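Local coordinates for 2-dehydro-3-deoxy-d-gluconate/2-dehydro-3-deoxy-phosphogluconate aldolase (Picrophilus torridus, PDB 4UXD), which belongs to the dihydrodipicolinate synthetase family of (beta/alpha)8-barrel aldolases and assembles from four chains, at residues A[118-123]-A[150-155]; A[62-67]-A[92-97]; A[268-273]-A[288-293]. All coordinates share one frame; numbering follows the deposited sequence.

Contact 1 (A[118-123]-A[150-155]); sequences IEAAVL and DLLIYN
Ala121 and Leu123 pack on Leu151 where two parallel strands run side by side. Four backbone hydrogen bonds join the strands, and the shortest runs from Ala121 N to Asp150 O at 2.6 Å. Leu152 uses both its N and its O, bonding to Ala121 O and Leu123 N. The Tyr154 N bond to Leu123 O is 2.9 Å long but bent, 139° at the hydrogen, with N above the carbonyl plane of Leu123. The closely packed part is apolar. On one face Leu151 CD1 meets Leu123 CB at 4.0 Å and Ala121 CB at 4.1 Å, and Met110 and Val106 of helix 103-115 pack on this side. On the other face Val122 CG1 packs on Tyr154 CB at 3.7 Å. The Tyr154 hydroxyl bonds to Ser67 and a bound glycerol. The solvent side is the outer edge, at the partly exposed Asp150 side chain and Glu119. Here a water bridges the strands: it donates to Glu119 O at 2.9 Å and accepts from Asp150 N at 3.0 Å. Asp150 OD2 turns to the hydroxyl of Tyr25, and Glu119 OE1 to Arg87 and Ile94 N. Strand 120-123, helix 133-144 and strand 150-155 form a beta-alpha-beta unit, the repeating element of the TIM barrel.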
loop_
_atom_site.group_PDB
_atom_site.type_symbol
_atom_site.label_atom_id
_atom_site.label_comp_id
_atom_site.label_asym_id
_atom_site.label_seq_id
_atom_site.Cartn_x
_atom_site.Cartn_y
_atom_site.Cartn_z
ATOM N N ILE A 118 21.739 -19.671 26.482
ATOM C CA ILE A 118 21.447 -18.362 25.915
ATOM C C ILE A 118 20.313 -17.800 26.742
ATOM O O ILE A 118 19.320 -18.463 26.975
ATOM C CB ILE A 118 21.103 -18.432 24.399
ATOM C CG1 ILE A 118 22.393 -18.509 23.567
ATOM C CG2 ILE A 118 20.310 -17.225 23.945
ATOM C CD1 ILE A 118 22.216 -19.100 22.189
ATOM N N GLU A 119 20.487 -16.576 27.208
ATOM C CA GLU A 119 19.560 -15.953 28.136
ATOM C C GLU A 119 18.151 -15.748 27.590
ATOM O O GLU A 119 17.167 -15.940 28.314
ATOM C CB GLU A 119 20.112 -14.593 28.581
ATOM C CG GLU A 119 21.228 -14.661 29.604
ATOM C CD GLU A 119 22.605 -14.743 28.992
ATOM O OE1 GLU A 119 22.742 -15.136 27.813
ATOM O OE2 GLU A 119 23.570 -14.408 29.706
ATOM N N ALA A 120 18.043 -15.336 26.331
ATOM C CA ALA A 120 16.747 -14.914 25.798
ATOM C C ALA A 120 16.558 -15.338 24.357
ATOM O O ALA A 120 17.527 -15.505 23.613
ATOM C CB ALA A 120 16.590 -13.399 25.920
ATOM N N ALA A 121 15.300 -15.529 23.981
ATOM C CA ALA A 121 14.936 -15.771 22.598
ATOM C C ALA A 121 14.306 -14.499 22.067
ATOM O O ALA A 121 13.817 -13.677 22.850
ATOM C CB ALA A 121 13.987 -16.933 22.471
ATOM N N VAL A 122 14.366 -14.340 20.746
ATOM C CA VAL A 122 13.682 -13.274 20.035
ATOM C C VAL A 122 12.917 -13.843 18.855
ATOM O O VAL A 122 13.503 -14.463 17.965
ATOM C CB VAL A 122 14.644 -12.216 19.501
ATOM C CG1 VAL A 122 13.849 -11.003 18.955
ATOM C CG2 VAL A 122 15.631 -11.808 20.567
ATOM N N LEU A 123 11.616 -13.581 18.827
ATOM C CA LEU A 123 10.729 -14.166 17.832
ATOM C C LEU A 123 9.796 -13.121 17.206
ATOM O O LEU A 123 9.088 -12.413 17.918
ATOM C CB LEU A 123 9.908 -15.284 18.475
ATOM C CG LEU A 123 8.898 -15.975 17.562
ATOM C CD1 LEU A 123 9.623 -16.647 16.420
ATOM C CD2 LEU A 123 8.058 -16.986 18.339
ATOM N N ASP A 150 13.234 -16.820 28.549
ATOM C CA ASP A 150 12.934 -15.424 28.311
ATOM C C ASP A 150 12.778 -15.162 26.821
ATOM O O ASP A 150 13.628 -15.560 26.027
ATOM C CB ASP A 150 14.038 -14.543 28.890
ATOM C CG ASP A 150 13.951 -14.425 30.389
ATOM O OD1 ASP A 150 13.242 -15.247 30.994
ATOM O OD2 ASP A 150 14.589 -13.515 30.958
ATOM N N LEU A 151 11.689 -14.498 26.446
ATOM C CA LEU A 151 11.441 -14.201 25.046
ATOM C C LEU A 151 11.000 -12.762 24.852
ATOM O O LEU A 151 10.149 -12.257 25.582
ATOM C CB LEU A 151 10.392 -15.161 24.474
ATOM C CG LEU A 151 10.123 -15.018 22.974
ATOM C CD1 LEU A 151 9.890 -16.356 22.344
ATOM C CD2 LEU A 151 8.912 -14.126 22.745
ATOM N N LEU A 152 11.609 -12.113 23.867
ATOM C CA LEU A 152 11.194 -10.789 23.419
ATOM C C LEU A 152 10.492 -10.923 22.084
ATOM O O LEU A 152 11.040 -11.464 21.112
ATOM C CB LEU A 152 12.390 -9.839 23.321
ATOM C CG LEU A 152 12.929 -9.446 24.705
ATOM C CD1 LEU A 152 14.249 -10.147 24.992
ATOM C CD2 LEU A 152 13.095 -7.951 24.836
ATOM N N ILE A 153 9.256 -10.448 22.053
ATOM C CA ILE A 153 8.509 -10.374 20.814
ATOM C C ILE A 153 9.127 -9.295 19.934
ATOM O O ILE A 153 9.615 -8.265 20.424
ATOM C CB ILE A 153 7.035 -10.094 21.082
ATOM C CG1 ILE A 153 6.460 -11.272 21.870
ATOM C CG2 ILE A 153 6.293 -9.818 19.783
ATOM C CD1 ILE A 153 5.040 -11.639 21.548
ATOM N N TYR A 154 9.128 -9.563 18.636
ATOM C CA TYR A 154 9.791 -8.703 17.678
ATOM C C TYR A 154 8.787 -8.262 16.601
ATOM O O TYR A 154 8.206 -9.084 15.895
ATOM C CB TYR A 154 10.981 -9.454 17.109
ATOM C CG TYR A 154 11.841 -8.764 16.084
ATOM C CD1 TYR A 154 11.812 -7.389 15.887
ATOM C CD2 TYR A 154 12.688 -9.528 15.286
ATOM C CE1 TYR A 154 12.621 -6.799 14.908
ATOM C CE2 TYR A 154 13.492 -8.967 14.325
ATOM C CZ TYR A 154 13.460 -7.612 14.131
ATOM O OH TYR A 154 14.281 -7.111 13.146
ATOM N N ASN A 155 8.543 -6.963 16.514
ATOM C CA ASN A 155 7.580 -6.481 15.543
ATOM C C ASN A 155 8.313 -5.747 14.436
ATOM O O ASN A 155 8.900 -4.706 14.671
ATOM C CB ASN A 155 6.521 -5.590 16.191
ATOM C CG ASN A 155 5.535 -5.024 15.166
ATOM O OD1 ASN A 155 4.777 -5.772 14.532
ATOM N ND2 ASN A 155 5.560 -3.700 14.985
HETATM O O HOH W 1 15.626 -17.546 30.139
#

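Contact 2 (A[62-67]-A[92-97]); sequences LFPMGS and KPIMAG
Phe63 holds its ring carbon CG anti to the backbone N (chi1 173°), and this swings the ring along the neighbouring strand to Met95 and Gly97. Leu62 takes the other course: CG is anti to the carbonyl carbon (chi1 -49°) and rests on Lys92 CB at 3.8 Å. The edge of the Phe63 ring faces Gly97, with CE1 3.5 Å from Gly97 CA. Its CD1 lies 3.1 Å from Met95 O. Pro64 follows and packs across Ile94 at about a right angle, CD to CG2 at 3.7 Å. The backbones are joined beside these groups. Leu62 N donates to Pro93 O at 3.2 Å, and Met95 N donates to Leu62 O at 2.8 Å. Gly97 N reaches Pro64 O at 3.0 Å, nearly in line with the carbonyl bond. Met65 O then touches Gly97 CA at 3.4 Å, a CA-H...O contact. Beyond the two segments, Phe63 makes backbone bonds to Cys30 and Met32 and a cation-pi contact with Lys182. Lys92 NZ turns away to Val59 O. Strands 61-63 and 95-97 thus meet side by side and close the ring of barrel strands. Phe63 and Met95 fill the barrel side, while Pro64 and Ile94 meet helix 76-88. The three backbone hydrogen bonds hold the register, and Gly97, having no side chain, lets the Phe63 edge and Met65 O come close.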
loop_
_atom_site.group_PDB
_atom_site.type_symbol
_atom_site.label_atom_id
_atom_site.label_comp_id
_atom_site.label_asym_id
_atom_site.label_seq_id
_atom_site.Cartn_x
_atom_site.Cartn_y
_atom_site.Cartn_z
ATOM N N LEU A 62 24.147 -9.256 22.692
ATOM C CA LEU A 62 24.369 -9.770 21.360
ATOM C C LEU A 62 23.086 -10.436 20.918
ATOM O O LEU A 62 22.499 -11.255 21.656
ATOM C CB LEU A 62 25.518 -10.777 21.314
ATOM C CG LEU A 62 26.835 -10.393 21.979
ATOM C CD1 LEU A 62 27.929 -11.368 21.535
ATOM C CD2 LEU A 62 27.205 -8.952 21.683
ATOM N N PHE A 63 22.673 -10.070 19.707
ATOM C CA PHE A 63 21.473 -10.584 19.082
ATOM C C PHE A 63 21.860 -11.230 17.754
ATOM O O PHE A 63 21.732 -10.620 16.699
ATOM C CB PHE A 63 20.453 -9.454 18.878
ATOM C CG PHE A 63 19.230 -9.852 18.094
ATOM C CD1 PHE A 63 18.873 -11.189 17.937
ATOM C CD2 PHE A 63 18.435 -8.876 17.507
ATOM C CE1 PHE A 63 17.755 -11.539 17.226
ATOM C CE2 PHE A 63 17.316 -9.227 16.792
ATOM C CZ PHE A 63 16.970 -10.557 16.657
ATOM N N PRO A 64 22.323 -12.479 17.803
ATOM C CA PRO A 64 22.622 -13.182 16.556
ATOM C C PRO A 64 21.364 -13.650 15.830
ATOM O O PRO A 64 20.379 -14.012 16.483
ATOM C CB PRO A 64 23.458 -14.377 17.026
ATOM C CG PRO A 64 22.967 -14.638 18.420
ATOM C CD PRO A 64 22.629 -13.297 18.991
ATOM N N MET A 65 21.420 -13.639 14.500
ATOM C CA MET A 65 20.364 -14.155 13.629
ATOM C C MET A 65 19.056 -13.368 13.768
ATOM O O MET A 65 17.965 -13.937 13.820
ATOM C CB MET A 65 20.134 -15.650 13.897
ATOM C CG MET A 65 21.271 -16.555 13.399
ATOM S SD MET A 65 21.443 -16.559 11.594
ATOM C CE MET A 65 22.978 -17.470 11.408
ATOM N N GLY A 66 19.184 -12.047 13.843
ATOM C CA GLY A 66 18.058 -11.165 13.615
ATOM C C GLY A 66 17.938 -10.904 12.124
ATOM O O GLY A 66 18.578 -11.609 11.314
ATOM N N SER A 67 17.137 -9.896 11.769
ATOM C CA SER A 67 16.956 -9.488 10.382
ATOM C C SER A 67 18.270 -9.017 9.771
ATOM O O SER A 67 18.591 -9.334 8.628
ATOM C CB SER A 67 15.911 -8.369 10.273
ATOM O OG SER A 67 14.623 -8.803 10.693
ATOM N N LYS A 92 28.888 -12.093 26.983
ATOM C CA LYS A 92 27.797 -11.130 26.916
ATOM C C LYS A 92 26.497 -11.903 26.946
ATOM O O LYS A 92 26.426 -13.020 26.433
ATOM C CB LYS A 92 27.872 -10.273 25.654
ATOM C CG LYS A 92 28.974 -9.228 25.655
ATOM C CD LYS A 92 28.678 -8.131 26.639
ATOM C CE LYS A 92 29.654 -7.011 26.473
ATOM N NZ LYS A 92 29.265 -5.886 27.333
ATOM N N PRO A 93 25.470 -11.339 27.592
ATOM C CA PRO A 93 24.160 -11.989 27.518
ATOM C C PRO A 93 23.598 -11.955 26.082
ATOM O O PRO A 93 23.676 -10.938 25.387
ATOM C CB PRO A 93 23.308 -11.164 28.487
ATOM C CG PRO A 93 23.974 -9.832 28.553
ATOM C CD PRO A 93 25.445 -10.113 28.406
ATOM N N ILE A 94 23.043 -13.081 25.651
ATOM C CA ILE A 94 22.632 -13.281 24.267
ATOM C C ILE A 94 21.116 -13.345 24.163
ATOM O O ILE A 94 20.450 -13.948 25.015
ATOM C CB ILE A 94 23.260 -14.586 23.680
ATOM C CG1 ILE A 94 24.775 -14.439 23.597
ATOM C CG2 ILE A 94 22.715 -14.899 22.284
ATOM C CD1 ILE A 94 25.512 -15.703 23.271
ATOM N N MET A 95 20.588 -12.683 23.134
ATOM C CA MET A 95 19.205 -12.865 22.690
ATOM C C MET A 95 19.230 -13.586 21.356
ATOM O O MET A 95 19.634 -13.010 20.355
ATOM C CB MET A 95 18.484 -11.535 22.516
ATOM C CG MET A 95 18.639 -10.553 23.640
ATOM S SD MET A 95 17.818 -9.009 23.198
ATOM C CE MET A 95 17.787 -8.167 24.784
ATOM N N ALA A 96 18.806 -14.836 21.325
ATOM C CA ALA A 96 18.899 -15.617 20.097
ATOM C C ALA A 96 17.713 -15.357 19.175
ATOM O O ALA A 96 16.556 -15.495 19.575
ATOM C CB ALA A 96 18.994 -17.100 20.421
ATOM N N GLY A 97 18.000 -14.985 17.937
ATOM C CA GLY A 97 16.961 -14.933 16.940
ATOM C C GLY A 97 16.541 -16.353 16.670
ATOM O O GLY A 97 17.332 -17.121 16.159
#

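Contact 3 (A[268-273]-A[288-293]); sequences FPNAYY and PPMYRV
Met290 and Tyr273 form a Met-aromatic contact between the start of helix 270-279 and the loop after it, in the C-terminal part of the chain. The Met290 side chain can be followed outward. Met290 CB lies 3.2 Å from Asn270 OD1, and Met290 CG passes the same oxygen at 3.6 Å. Met290 SD stands above the Tyr273 ring, 5.0 Å from its centroid. The side chain bends about the CG-SD bond (chi3 83°), and this brings Met290 CE down over the Tyr273 ring, 3.3 Å from the centroid and 1° off the ring normal. The methyl is centred over one face, a CH-pi contact. The hydroxyl of that ring is held by Thr34 N and Thr68 O. Asn270 is the polar link to the loop. Its OD1 accepts a weak hydrogen bond from Tyr291 N at 3.3 Å. Its CB touches Val293 CG2, although Val293 is poorly ordered. Tyr291 itself points away, and its hydroxyl bonds to Asn132 of the second subunit, so this loop also lies at a subunit interface. Asn270 ND2 donates to a water at 2.9 Å, which donates on to Pro289 O at 2.8 Å.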
loop_
_atom_site.group_PDB
_atom_site.type_symbol
_atom_site.label_atom_id
_atom_site.label_comp_id
_atom_site.label_asym_id
_atom_site.label_seq_id
_atom_site.Cartn_x
_atom_site.Cartn_y
_atom_site.Cartn_z
ATOM N N PHE A 268 18.708 -3.360 1.677
ATOM C CA PHE A 268 18.992 -3.889 3.009
ATOM C C PHE A 268 19.383 -5.385 2.961
ATOM O O PHE A 268 18.819 -6.148 2.180
ATOM C CB PHE A 268 17.772 -3.677 3.917
ATOM C CG PHE A 268 17.985 -4.119 5.347
ATOM C CD1 PHE A 268 17.703 -5.431 5.735
ATOM C CD2 PHE A 268 18.479 -3.226 6.297
ATOM C CE1 PHE A 268 17.897 -5.844 7.051
ATOM C CE2 PHE A 268 18.678 -3.622 7.611
ATOM C CZ PHE A 268 18.386 -4.938 7.995
ATOM N N PRO A 269 20.362 -5.815 3.780
ATOM C CA PRO A 269 21.259 -5.127 4.709
ATOM C C PRO A 269 22.678 -5.070 4.163
ATOM O O PRO A 269 23.644 -4.967 4.920
ATOM C CB PRO A 269 21.211 -6.020 5.936
ATOM C CG PRO A 269 21.155 -7.416 5.323
ATOM C CD PRO A 269 20.475 -7.274 3.958
ATOM N N ASN A 270 22.800 -5.165 2.849
ATOM C CA ASN A 270 24.089 -5.408 2.227
ATOM C C ASN A 270 25.157 -4.384 2.622
ATOM O O ASN A 270 26.294 -4.761 2.905
ATOM C CB ASN A 270 23.897 -5.460 0.723
ATOM C CG ASN A 270 23.006 -6.619 0.303
ATOM O OD1 ASN A 270 23.242 -7.758 0.709
ATOM N ND2 ASN A 270 21.959 -6.332 -0.482
ATOM N N ALA A 271 24.775 -3.110 2.693
ATOM C CA ALA A 271 25.698 -2.039 3.057
ATOM C C ALA A 271 26.333 -2.258 4.432
ATOM O O ALA A 271 27.482 -1.868 4.647
ATOM C CB ALA A 271 24.990 -0.698 3.025
ATOM N N TYR A 272 25.588 -2.876 5.347
ATOM C CA TYR A 272 26.093 -3.171 6.690
ATOM C C TYR A 272 27.260 -4.133 6.602
ATOM O O TYR A 272 28.229 -4.033 7.357
ATOM C CB TYR A 272 24.999 -3.772 7.585
ATOM C CG TYR A 272 23.936 -2.779 8.012
ATOM C CD1 TYR A 272 22.973 -2.320 7.113
ATOM C CD2 TYR A 272 23.892 -2.297 9.315
ATOM C CE1 TYR A 272 21.998 -1.413 7.506
ATOM C CE2 TYR A 272 22.928 -1.385 9.712
ATOM C CZ TYR A 272 21.984 -0.953 8.805
ATOM O OH TYR A 272 21.030 -0.053 9.200
ATOM N N TYR A 273 27.151 -5.067 5.665
ATOM C CA TYR A 273 28.162 -6.076 5.487
ATOM C C TYR A 273 29.418 -5.441 4.886
ATOM O O TYR A 273 30.506 -5.607 5.430
ATOM C CB TYR A 273 27.610 -7.237 4.635
ATOM C CG TYR A 273 26.720 -8.156 5.461
ATOM C CD1 TYR A 273 25.431 -7.782 5.817
ATOM C CD2 TYR A 273 27.187 -9.374 5.917
ATOM C CE1 TYR A 273 24.629 -8.604 6.595
ATOM C CE2 TYR A 273 26.396 -10.201 6.697
ATOM C CZ TYR A 273 25.119 -9.814 7.035
ATOM O OH TYR A 273 24.332 -10.645 7.806
ATOM N N PRO A 288 23.608 -14.969 -2.067
ATOM C CA PRO A 288 22.383 -14.547 -2.749
ATOM C C PRO A 288 21.150 -14.854 -1.901
ATOM O O PRO A 288 21.122 -15.915 -1.272
ATOM C CB PRO A 288 22.393 -15.374 -4.029
ATOM C CG PRO A 288 23.843 -15.637 -4.302
ATOM C CD PRO A 288 24.533 -15.682 -2.969
ATOM N N PRO A 289 20.154 -13.943 -1.868
ATOM C CA PRO A 289 19.979 -12.721 -2.675
ATOM C C PRO A 289 20.809 -11.497 -2.254
ATOM O O PRO A 289 20.692 -10.464 -2.895
ATOM C CB PRO A 289 18.487 -12.414 -2.505
ATOM C CG PRO A 289 18.171 -12.896 -1.118
ATOM C CD PRO A 289 19.086 -14.087 -0.862
ATOM N N MET A 290 21.608 -11.588 -1.197
ATOM C CA MET A 290 22.569 -10.529 -0.901
ATOM C C MET A 290 23.436 -10.289 -2.135
ATOM O O MET A 290 23.600 -11.179 -2.977
ATOM C CB MET A 290 23.477 -10.890 0.287
ATOM C CG MET A 290 22.786 -11.194 1.587
ATOM S SD MET A 290 23.891 -11.919 2.820
ATOM C CE MET A 290 24.687 -10.482 3.525
ATOM N N TYR A 291 23.999 -9.091 -2.241
ATOM C CA TYR A 291 24.998 -8.823 -3.266
ATOM C C TYR A 291 25.829 -7.591 -2.890
ATOM O O TYR A 291 25.380 -6.753 -2.108
ATOM C CB TYR A 291 24.323 -8.651 -4.625
ATOM C CG TYR A 291 23.458 -7.424 -4.747
ATOM C CD1 TYR A 291 22.118 -7.452 -4.391
ATOM C CD2 TYR A 291 23.978 -6.242 -5.239
ATOM C CE1 TYR A 291 21.325 -6.321 -4.516
ATOM C CE2 TYR A 291 23.200 -5.111 -5.366
ATOM C CZ TYR A 291 21.877 -5.152 -5.005
ATOM O OH TYR A 291 21.109 -4.021 -5.151
ATOM N N ARG A 292 27.047 -7.497 -3.415
ATOM C CA ARG A 292 27.926 -6.358 -3.108
ATOM C C ARG A 292 27.335 -5.063 -3.672
ATOM O O ARG A 292 26.754 -5.049 -4.751
ATOM C CB ARG A 292 29.344 -6.609 -3.652
ATOM C CG ARG A 292 30.204 -5.363 -3.978
ATOM C CD ARG A 292 30.926 -4.765 -2.768
ATOM N NE ARG A 292 32.346 -4.554 -3.077
ATOM C CZ ARG A 292 32.881 -3.409 -3.500
ATOM N NH1 ARG A 292 32.136 -2.317 -3.653
ATOM N NH2 ARG A 292 34.181 -3.354 -3.762
ATOM N N VAL A 293 27.522 -3.972 -2.941
ATOM C CA VAL A 293 26.770 -2.745 -3.186
ATOM C C VAL A 293 27.647 -1.552 -3.577
ATOM O O VAL A 293 27.486 -0.974 -4.657
ATOM C CB VAL A 293 25.943 -2.400 -1.926
ATOM C CG1 VAL A 293 25.555 -0.944 -1.884
ATOM C CG2 VAL A 293 24.692 -3.264 -1.876
HETATM O O HOH W 2 19.932 -8.298 -1.253
#

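In the fold
Along the chain, contact 2 closes before contact 1 opens, and contact 3 comes last. Contacts 1 and 2 are neighbours in the barrel, with centres about 9 Å apart. Strand 95-97 lies next to strand 120-123, where Ala120 O and Ala96 N stand 2.7 Å apart, probably hydrogen-bonded. Together they tie strands 61-63, 95-97, 120-123 and 150-155 into one continuous wall. Contact 3 is separate, on helix 270-279 and its loop. Its centre is about 20 Å from that of contact 2 and about 25 Å from that of contact 1. Contacts 2 and 3 touch at one point, Ser67 O on Phe268 CE1, in the loop after strand 61-63.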